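PDB 5V85: EDD domain protein, DegV family from Ruminococcus gnavus ATCC 29149, which probably binds fatty acids, as other DegV-family proteins do, and carries a bound molecule of vaccenic acid. Local coordinates for residues V24-C29 with F42-L47; T80-P85 with Y112-L117; M20-I25 with R98-T103. All coordinates share one frame; numbering follows the deposited sequence.

Interaction 1. Residues V24-C29 with F42-L47; sequences VIVDSC and FEHVAL
Leu-47 reaches Ser-28 and Asp-27 just beyond the paired parallel stretches 24-27 and 42-45. Its CB stands 3.7 Å from Ser-28 OG; CG lies a little farther from the same oxygen, and of the two methyls CD1 does the touching, 3.4 Å from Ser-28 OG and 3.7 Å from Asp-27 CB. Beyond the two segments the side chain meets Pro-83, Ile-284 and the bound vaccenic acid. Ser-28 OG is gripped twice: Leu-47 N donates to it almost straight (3.0 Å, 169°), and Asp-58 OD2 is its second partner. The hydroxyl sits between the backbone N and the carbonyl carbon (chi1 66°), which carries it across to the Leu-47 amide.

Behind this end the strands pair in register. Glu-43 N and Val-45 N donate to Val-24 O and Val-26 O, and Glu-43 O accepts from Val-26 N. On one face Ile-25 CG2 presses on Val-45 CG2 at 3.5 Å, while Ile-25 CD1 runs alongside the Glu-43 chain, whose carboxylate is salt-bridged to Lys-23. On the other face the His-44 ring turns its edge to Val-26 O, with CD2 3.2 Å away in the ring plane; Phe-32 stacks on this ring and Gly-30 O takes its NE2. Asp-27 OD2 is held by Ser-111 OG and Leu-104 N. Strand 22-27, helix 34-37 and strand 42-51 form a beta-alpha-beta unit; Cys-29 and Leu-47, beyond the paired stretches, touch the vaccenic acid, consistent with the fatty-acid site of the DegV fold.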
loop_
_atom_site.group_PDB
_atom_site.type_symbol
_atom_site.label_atom_id
_atom_site.label_comp_id
_atom_site.label_asym_id
_atom_site.label_seq_id
_atom_site.Cartn_x
_atom_site.Cartn_y
_atom_site.Cartn_z
ATOM N N VAL B 24 10.133 19.648 -6.816
ATOM C CA VAL B 24 9.462 18.959 -5.718
ATOM C C VAL B 24 9.173 19.982 -4.629
ATOM O O VAL B 24 10.102 20.536 -4.025
ATOM C CB VAL B 24 10.305 17.801 -5.162
ATOM C CG1 VAL B 24 9.511 17.034 -4.107
ATOM C CG2 VAL B 24 10.752 16.876 -6.283
ATOM N N ILE B 25 7.891 20.224 -4.375
ATOM C CA ILE B 25 7.440 21.136 -3.329
ATOM C C ILE B 25 7.146 20.316 -2.079
ATOM O O ILE B 25 6.386 19.343 -2.134
ATOM C CB ILE B 25 6.197 21.923 -3.778
ATOM C CG1 ILE B 25 6.458 22.649 -5.101
ATOM C CG2 ILE B 25 5.762 22.895 -2.700
ATOM C CD1 ILE B 25 7.292 23.900 -4.961
ATOM N N VAL B 26 7.749 20.698 -0.954
ATOM C CA VAL B 26 7.571 20.004 0.319
ATOM C C VAL B 26 7.128 21.032 1.350
ATOM O O VAL B 26 7.696 22.127 1.413
ATOM C CB VAL B 26 8.873 19.307 0.769
ATOM C CG1 VAL B 26 8.647 18.451 2.010
ATOM C CG2 VAL B 26 9.449 18.463 -0.365
ATOM N N ASP B 27 6.114 20.701 2.152
ATOM C CA ASP B 27 5.773 21.662 3.191
ATOM C C ASP B 27 6.871 21.668 4.253
ATOM O O ASP B 27 7.697 20.754 4.334
ATOM C CB ASP B 27 4.372 21.408 3.779
ATOM C CG ASP B 27 4.259 20.129 4.617
ATOM O OD1 ASP B 27 5.218 19.721 5.295
ATOM O OD2 ASP B 27 3.151 19.545 4.623
ATOM N N SER B 28 6.893 22.732 5.057
ATOM C CA SER B 28 8.070 23.003 5.877
ATOM C C SER B 28 8.326 21.939 6.936
ATOM O O SER B 28 9.430 21.903 7.490
ATOM C CB SER B 28 7.947 24.379 6.534
ATOM O OG SER B 28 6.885 24.412 7.465
ATOM N N CYS B 29 7.359 21.065 7.228
ATOM C CA CYS B 29 7.636 20.010 8.198
ATOM C C CYS B 29 8.711 19.054 7.690
ATOM O O CYS B 29 9.483 18.512 8.489
ATOM C CB CYS B 29 6.358 19.246 8.544
ATOM S SG CYS B 29 6.562 18.048 9.899
ATOM N N PHE B 42 14.296 21.188 -5.076
ATOM C CA PHE B 42 13.534 21.045 -3.843
ATOM C C PHE B 42 13.210 22.430 -3.305
ATOM O O PHE B 42 14.090 23.294 -3.228
ATOM C CB PHE B 42 14.304 20.236 -2.795
ATOM C CG PHE B 42 14.706 18.865 -3.263
ATOM C CD1 PHE B 42 13.780 17.832 -3.299
ATOM C CD2 PHE B 42 16.006 18.609 -3.656
ATOM C CE1 PHE B 42 14.147 16.568 -3.730
ATOM C CE2 PHE B 42 16.381 17.347 -4.086
ATOM C CZ PHE B 42 15.451 16.326 -4.121
ATOM N N GLU B 43 11.950 22.637 -2.932
ATOM C CA GLU B 43 11.493 23.942 -2.481
ATOM C C GLU B 43 10.458 23.750 -1.383
ATOM O O GLU B 43 9.587 22.883 -1.491
ATOM C CB GLU B 43 10.902 24.743 -3.646
ATOM C CG GLU B 43 10.530 26.174 -3.308
ATOM C CD GLU B 43 10.048 26.939 -4.525
ATOM O OE1 GLU B 43 10.848 27.127 -5.467
ATOM O OE2 GLU B 43 8.864 27.339 -4.543
ATOM N N HIS B 44 10.562 24.556 -0.329
ATOM C CA HIS B 44 9.647 24.473 0.800
ATOM C C HIS B 44 8.476 25.438 0.638
ATOM O O HIS B 44 8.601 26.507 0.032
ATOM C CB HIS B 44 10.364 24.778 2.122
ATOM C CG HIS B 44 10.949 23.575 2.797
ATOM N ND1 HIS B 44 12.246 23.534 3.268
ATOM C CD2 HIS B 44 10.414 22.360 3.067
ATOM C CE1 HIS B 44 12.476 22.351 3.813
ATOM N NE2 HIS B 44 11.382 21.621 3.702
ATOM N N VAL B 45 7.328 25.038 1.183
ATOM C CA VAL B 45 6.191 25.924 1.417
ATOM C C VAL B 45 5.947 25.937 2.921
ATOM O O VAL B 45 5.735 24.880 3.527
ATOM C CB VAL B 45 4.936 25.477 0.648
ATOM C CG1 VAL B 45 3.702 26.141 1.224
ATOM C CG2 VAL B 45 5.066 25.819 -0.828
ATOM N N ALA B 46 5.985 27.123 3.520
ATOM C CA ALA B 46 6.109 27.255 4.966
ATOM C C ALA B 46 4.769 27.167 5.683
ATOM O O ALA B 46 3.763 27.718 5.225
ATOM C CB ALA B 46 6.779 28.584 5.315
ATOM N N LEU B 47 4.768 26.487 6.824
ATOM C CA LEU B 47 3.660 26.565 7.763
ATOM C C LEU B 47 3.901 27.709 8.746
ATOM O O LEU B 47 4.964 28.333 8.763
ATOM C CB LEU B 47 3.481 25.242 8.514
ATOM C CG LEU B 47 2.762 24.116 7.764
ATOM C CD1 LEU B 47 3.663 23.480 6.709
ATOM C CD2 LEU B 47 2.240 23.066 8.727
#

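Interaction 2. Residues T80-P85 with Y112-L117. With VCA (vaccenic acid), chain H.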
loop_
_atom_site.group_PDB
_atom_site.type_symbol
_atom_site.label_atom_id
_atom_site.label_comp_id
_atom_site.label_asym_id
_atom_site.label_seq_id
_atom_site.Cartn_x
_atom_site.Cartn_y
_atom_site.Cartn_z
ATOM N N THR B 80 -0.095 25.748 15.470
ATOM C CA THR B 80 0.462 25.815 14.129
ATOM C C THR B 80 -0.660 25.962 13.111
ATOM O O THR B 80 -1.835 25.739 13.412
ATOM C CB THR B 80 1.316 24.577 13.807
ATOM O OG1 THR B 80 0.517 23.393 13.923
ATOM C CG2 THR B 80 2.493 24.484 14.768
ATOM N N SER B 81 -0.280 26.351 11.894
ATOM C CA SER B 81 -1.230 26.539 10.808
ATOM C C SER B 81 -0.625 26.020 9.513
ATOM O O SER B 81 0.565 26.213 9.254
ATOM C CB SER B 81 -1.618 28.014 10.653
ATOM O OG SER B 81 -0.471 28.817 10.433
ATOM N N CYS B 82 -1.451 25.362 8.706
ATOM C CA CYS B 82 -1.006 24.811 7.438
ATOM C C CYS B 82 -0.978 25.902 6.367
ATOM O O CYS B 82 -1.548 26.981 6.553
ATOM C CB CYS B 82 -1.927 23.663 7.028
ATOM S SG CYS B 82 -3.587 24.174 6.530
ATOM N N PRO B 83 -0.301 25.662 5.244
ATOM C CA PRO B 83 -0.295 26.663 4.171
ATOM C C PRO B 83 -1.658 26.757 3.505
ATOM O O PRO B 83 -2.463 25.826 3.536
ATOM C CB PRO B 83 0.760 26.141 3.188
ATOM C CG PRO B 83 1.491 25.053 3.912
ATOM C CD PRO B 83 0.524 24.494 4.898
ATOM N N SER B 84 -1.911 27.912 2.899
ATOM C CA SER B 84 -3.168 28.151 2.217
ATOM C C SER B 84 -3.129 27.574 0.806
ATOM O O SER B 84 -2.052 27.384 0.233
ATOM C CB SER B 84 -3.455 29.649 2.163
ATOM O OG SER B 84 -2.534 30.301 1.305
ATOM N N PRO B 85 -4.295 27.273 0.224
ATOM C CA PRO B 85 -4.309 26.829 -1.181
ATOM C C PRO B 85 -3.727 27.857 -2.133
ATOM O O PRO B 85 -3.113 27.481 -3.140
ATOM C CB PRO B 85 -5.800 26.584 -1.458
ATOM C CG PRO B 85 -6.402 26.341 -0.108
ATOM C CD PRO B 85 -5.633 27.213 0.838
ATOM N N TYR B 112 -2.251 18.791 3.248
ATOM C CA TYR B 112 -2.571 18.015 2.053
ATOM C C TYR B 112 -3.789 18.586 1.334
ATOM O O TYR B 112 -3.749 18.833 0.123
ATOM C CB TYR B 112 -2.808 16.547 2.414
ATOM C CG TYR B 112 -3.280 15.716 1.239
ATOM C CD1 TYR B 112 -2.396 15.333 0.237
ATOM C CD2 TYR B 112 -4.612 15.327 1.121
ATOM C CE1 TYR B 112 -2.821 14.581 -0.846
ATOM C CE2 TYR B 112 -5.045 14.573 0.042
ATOM C CZ TYR B 112 -4.145 14.203 -0.937
ATOM O OH TYR B 112 -4.567 13.453 -2.012
ATOM N N ASN B 113 -4.884 18.808 2.067
ATOM C CA ASN B 113 -6.098 19.326 1.438
ATOM C C ASN B 113 -5.852 20.683 0.788
ATOM O O ASN B 113 -6.410 20.979 -0.274
ATOM C CB ASN B 113 -7.230 19.423 2.464
ATOM C CG ASN B 113 -7.864 18.075 2.774
ATOM O OD1 ASN B 113 -7.740 17.119 2.006
ATOM N ND2 ASN B 113 -8.551 17.996 3.908
ATOM N N SER B 114 -5.016 21.523 1.410
ATOM C CA SER B 114 -4.712 22.827 0.824
ATOM C C SER B 114 -3.905 22.684 -0.460
ATOM O O SER B 114 -4.121 23.433 -1.420
ATOM C CB SER B 114 -3.955 23.702 1.824
ATOM O OG SER B 114 -4.782 24.097 2.903
ATOM N N ALA B 115 -2.961 21.740 -0.490
ATOM C CA ALA B 115 -2.176 21.516 -1.701
ATOM C C ALA B 115 -3.051 21.020 -2.844
ATOM O O ALA B 115 -2.868 21.432 -3.996
ATOM C CB ALA B 115 -1.049 20.524 -1.422
ATOM N N VAL B 116 -4.001 20.129 -2.547
ATOM C CA VAL B 116 -4.910 19.637 -3.581
ATOM C C VAL B 116 -5.808 20.762 -4.080
ATOM O O VAL B 116 -6.021 20.913 -5.289
ATOM C CB VAL B 116 -5.731 18.448 -3.050
ATOM C CG1 VAL B 116 -6.843 18.081 -4.033
ATOM C CG2 VAL B 116 -4.826 17.251 -2.799
ATOM N N LEU B 117 -6.349 21.566 -3.159
ATOM C CA LEU B 117 -7.136 22.726 -3.564
ATOM C C LEU B 117 -6.298 23.695 -4.386
ATOM O O LEU B 117 -6.781 24.263 -5.372
ATOM C CB LEU B 117 -7.713 23.429 -2.334
ATOM C CG LEU B 117 -8.971 22.825 -1.709
ATOM C CD1 LEU B 117 -9.559 23.772 -0.676
ATOM C CD2 LEU B 117 -9.999 22.496 -2.780
HETATM O O2 VCA H . -1.450 21.830 10.090
HETATM C C1 VCA H . -0.692 22.051 11.073
HETATM O O1 VCA H . -0.952 22.996 11.864
HETATM C C2 VCA H . 0.542 21.177 11.305
HETATM C C3 VCA H . 0.199 20.015 12.237
HETATM C C4 VCA H . 1.314 18.968 12.174
HETATM C C5 VCA H . 1.093 17.918 13.264
HETATM C C6 VCA H . 2.034 16.729 13.060
HETATM C C7 VCA H . 3.489 17.185 13.170
HETATM C C8 VCA H . 4.399 15.994 13.486
HETATM C C9 VCA H . 5.848 16.483 13.552
HETATM C C10 VCA H . 6.801 15.315 13.820
HETATM C C11 VCA H . 6.632 14.811 15.252
HETATM C C12 VCA H . 6.382 13.523 15.495
HETATM C C13 VCA H . 6.358 12.493 14.363
HETATM C C14 VCA H . 4.915 12.206 13.941
HETATM C C15 VCA H . 4.869 11.029 12.964
HETATM C C16 VCA H . 3.505 11.007 12.270
HETATM C C17 VCA H . 3.288 9.672 11.555
HETATM C C18 VCA H . 1.895 9.646 10.924
#
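Ser-114 turns its CB from helix 111-125 toward segment 80-85, while Pro-85 and Leu-117 lie side by side and point the same way. The serine hydroxyl donates to Pro-83 O at 3.0 Å, approaching nearly end-on to the carbonyl (C=O...O angle 161°). Its OG stands beside the backbone N and opposite the carbonyl carbon (chi1 -69°), a position from which it also makes a weak bond to Gly-110 O, just before the helix begins. Cys-82 SG lies 3.8 Å from Ser-114 OG.

The Pro-85 ring, in the first turn of helix 85-92, packs on helix 111-125. Its CD edge meets Ser-114 OG and CB, its CA makes a CH...O contact with Ser-114 O at 3.4 Å, and CB and CG pack against Leu-117 CB, the nearest pair being 3.8 Å apart. Just before it, Ser-84 is the N-cap of helix 85-92, its OG accepting from Arg-87 N. Tyr-88 of that helix packs on both Pro-83 and Ser-114.

At the strand end of the same segment, Thr-80 OG1 donates to the carboxylate oxygen O1 of vaccenic acid at 2.6 Å, and Tyr-288 OH is its other partner. Ser-109 OG is a further partner of the fatty acid, and Cys-82 CB comes within 3.6 Å of its O2. Hydroxyl groups thus receive the lipid head, an uncharged donor set that probably suits a carboxylate; a few residues on, one hydroxyl-to-carbonyl bond and a small apolar patch join the segment to helix 111-125.

Interaction 3. Residues M20-I25 with R98-T103. With PO4 (phosphate ion), chain I.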
loop_
_atom_site.group_PDB
_atom_site.type_symbol
_atom_site.label_atom_id
_atom_site.label_comp_id
_atom_site.label_asym_id
_atom_site.label_seq_id
_atom_site.Cartn_x
_atom_site.Cartn_y
_atom_site.Cartn_z
HETATM N N MSE B 20 14.143 23.826 -15.733
HETATM C CA MSE B 20 14.183 22.628 -14.904
HETATM C C MSE B 20 13.061 21.685 -15.309
HETATM O O MSE B 20 11.931 22.116 -15.543
HETATM C CB MSE B 20 14.064 22.982 -13.422
HETATM C CG MSE B 20 15.370 23.393 -12.767
HETATM SE SE MSE B 20 15.226 23.396 -10.820
HETATM C CE MSE B 20 13.289 23.536 -10.661
ATOM N N SER B 21 13.371 20.391 -15.394
ATOM C CA SER B 21 12.362 19.438 -15.839
ATOM C C SER B 21 11.298 19.203 -14.775
ATOM O O SER B 21 10.151 18.887 -15.110
ATOM C CB SER B 21 13.023 18.118 -16.233
ATOM O OG SER B 21 14.041 17.755 -15.318
ATOM N N TYR B 22 11.646 19.353 -13.499
ATOM C CA TYR B 22 10.683 19.113 -12.435
ATOM C C TYR B 22 11.103 19.872 -11.184
ATOM O O TYR B 22 12.272 20.223 -11.007
ATOM C CB TYR B 22 10.543 17.615 -12.132
ATOM C CG TYR B 22 11.736 17.016 -11.418
ATOM C CD1 TYR B 22 12.862 16.608 -12.126
ATOM C CD2 TYR B 22 11.736 16.854 -10.037
ATOM C CE1 TYR B 22 13.954 16.061 -11.480
ATOM C CE2 TYR B 22 12.824 16.309 -9.380
ATOM C CZ TYR B 22 13.929 15.913 -10.106
ATOM O OH TYR B 22 15.012 15.372 -9.456
ATOM N N LYS B 23 10.123 20.115 -10.317
ATOM C CA LYS B 23 10.364 20.677 -8.997
ATOM C C LYS B 23 9.543 19.897 -7.982
ATOM O O LYS B 23 8.400 19.515 -8.258
ATOM C CB LYS B 23 10.008 22.171 -8.941
ATOM C CG LYS B 23 10.370 22.848 -7.623
ATOM C CD LYS B 23 9.881 24.289 -7.581
ATOM C CE LYS B 23 10.662 25.167 -8.542
ATOM N NZ LYS B 23 10.379 26.619 -8.331
ATOM N N VAL B 24 10.133 19.648 -6.816
ATOM C CA VAL B 24 9.462 18.959 -5.718
ATOM C C VAL B 24 9.173 19.982 -4.629
ATOM O O VAL B 24 10.102 20.536 -4.025
ATOM C CB VAL B 24 10.305 17.801 -5.162
ATOM C CG1 VAL B 24 9.511 17.034 -4.107
ATOM C CG2 VAL B 24 10.752 16.876 -6.283
ATOM N N ILE B 25 7.891 20.224 -4.375
ATOM C CA ILE B 25 7.440 21.136 -3.329
ATOM C C ILE B 25 7.146 20.316 -2.079
ATOM O O ILE B 25 6.386 19.343 -2.134
ATOM C CB ILE B 25 6.197 21.923 -3.778
ATOM C CG1 ILE B 25 6.458 22.649 -5.101
ATOM C CG2 ILE B 25 5.762 22.895 -2.700
ATOM C CD1 ILE B 25 7.292 23.900 -4.961
ATOM N N ARG B 98 7.265 19.835 -14.530
ATOM C CA ARG B 98 6.470 18.927 -13.716
ATOM C C ARG B 98 6.582 19.313 -12.248
ATOM O O ARG B 98 7.672 19.632 -11.763
ATOM C CB ARG B 98 6.926 17.480 -13.913
ATOM C CG ARG B 98 6.983 17.070 -15.375
ATOM C CD ARG B 98 7.333 15.603 -15.546
ATOM N NE ARG B 98 8.767 15.345 -15.421
ATOM C CZ ARG B 98 9.676 15.668 -16.337
ATOM N NH1 ARG B 98 9.312 16.281 -17.458
ATOM N NH2 ARG B 98 10.955 15.382 -16.132
ATOM N N ILE B 99 5.457 19.270 -11.537
ATOM C CA ILE B 99 5.397 19.654 -10.131
ATOM C C ILE B 99 4.981 18.440 -9.309
ATOM O O ILE B 99 3.935 17.834 -9.572
ATOM C CB ILE B 99 4.423 20.818 -9.896
ATOM C CG1 ILE B 99 4.786 22.017 -10.778
ATOM C CG2 ILE B 99 4.408 21.202 -8.423
ATOM C CD1 ILE B 99 6.181 22.556 -10.534
ATOM N N TYR B 100 5.794 18.095 -8.315
ATOM C CA TYR B 100 5.453 17.098 -7.313
ATOM C C TYR B 100 5.371 17.780 -5.955
ATOM O O TYR B 100 6.228 18.601 -5.614
ATOM C CB TYR B 100 6.491 15.973 -7.269
ATOM C CG TYR B 100 6.722 15.272 -8.592
ATOM C CD1 TYR B 100 5.893 14.236 -9.007
ATOM C CD2 TYR B 100 7.773 15.643 -9.422
ATOM C CE1 TYR B 100 6.105 13.589 -10.216
ATOM C CE2 TYR B 100 7.997 15.001 -10.628
ATOM C CZ TYR B 100 7.160 13.974 -11.020
ATOM O OH TYR B 100 7.381 13.338 -12.220
ATOM N N VAL B 101 4.338 17.449 -5.185
ATOM C CA VAL B 101 4.090 18.070 -3.888
ATOM C C VAL B 101 4.067 16.982 -2.823
ATOM O O VAL B 101 3.403 15.953 -2.991
ATOM C CB VAL B 101 2.776 18.874 -3.879
ATOM C CG1 VAL B 101 2.720 19.794 -2.661
ATOM C CG2 VAL B 101 2.640 19.678 -5.158
ATOM N N VAL B 102 4.795 17.212 -1.734
ATOM C CA VAL B 102 4.876 16.284 -0.612
ATOM C C VAL B 102 4.429 17.029 0.637
ATOM O O VAL B 102 5.011 18.063 0.989
ATOM C CB VAL B 102 6.296 15.725 -0.437
ATOM C CG1 VAL B 102 6.322 14.679 0.664
ATOM C CG2 VAL B 102 6.807 15.146 -1.755
ATOM N N THR B 103 3.403 16.512 1.306
ATOM C CA THR B 103 2.824 17.180 2.462
ATOM C C THR B 103 2.786 16.241 3.658
ATOM O O THR B 103 2.918 15.023 3.530
ATOM C CB THR B 103 1.398 17.677 2.186
ATOM O OG1 THR B 103 0.494 16.563 2.240
ATOM C CG2 THR B 103 1.305 18.350 0.827
HETATM P P PO4 I . 11.707 28.074 -11.311
HETATM O O1 PO4 I . 11.044 26.747 -11.605
HETATM O O2 PO4 I . 10.887 29.194 -11.909
HETATM O O3 PO4 I . 11.807 28.276 -9.819
HETATM O O4 PO4 I . 13.094 28.086 -11.909
#
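The guanidinium of Arg-98 carries Ser-21 O over one face, 3.5 Å above the plane and close to its centre, and Ser-21 CB comes up to NH2 at 3.4 Å. That carbonyl oxygen also accepts the Arg-98 amide at 3.1 Å, the donor tilted 32° out of the carbonyl plane. The Tyr-100 ring receives Tyr-22 CB at its edge, CE2 to CB 3.9 Å, and the two tyrosine side chains cross at a slant; Val-24 CG2 lies in plane at the edge of the Tyr-22 ring. A bend in the arginine chain at chi3 (-80°) brings the planar group back over the Ser-21 carbonyl. Arg-98 NE is salt-bridged to Glu-154 of helix 141-155, which also takes the Tyr-100 hydroxyl, one carboxylate oxygen serving both. Cutting the arginine back to an alanine would probably leave Glu-154 without its charged mate and uncover the Ser-21 carbonyl.

Strands 22-27 and 98-103 are parallel neighbours in the central sheet of the alpha/beta domain, with helices 141-155 on the Tyr-22, Val-24 and Tyr-100 face and 85-92 on the Ile-25 and Val-101 face. Five backbone bonds alternate along them, from Arg-98 N on Ser-21 O to Val-102 N on Ile-25 O; Ile-25 N to Tyr-100 O is short at 2.6 Å. Apolar pairs flank the ladder: Val-24 CG1 with Val-102 CG2 on one side, and Ile-25 with both Ile-99 and Val-101 on the other. Lys-23, on the latter face, bends at chi3 and its end leads away from strand 98-103; its NZ binds phosphate O3 at 2.6 Å, more weakly O1. The ion, probably from the crystallisation liquor, is also held by Asp-95 N.

From the N terminus, strand 22-27 is shared: both interaction 1 and interaction 3 start from it. Interaction 1 closes a short loop through helix 34-37, joining 24-29 to 42-47. Interaction 3 closes a far longer one, since 98-103 arrives on the other edge of the same strand, so three strands of one sheet are set side by side. Interaction 2 opens after interaction 1 has closed and crosses interaction 3: 80-85 lies before 98-103, and 112-117 after it. Leu-47 and Val-45 pack on Pro-83, linking interactions 1 and 2, while Tyr-112 and Ala-115 rest on Thr-103, bringing helix 111-125 against the sheet.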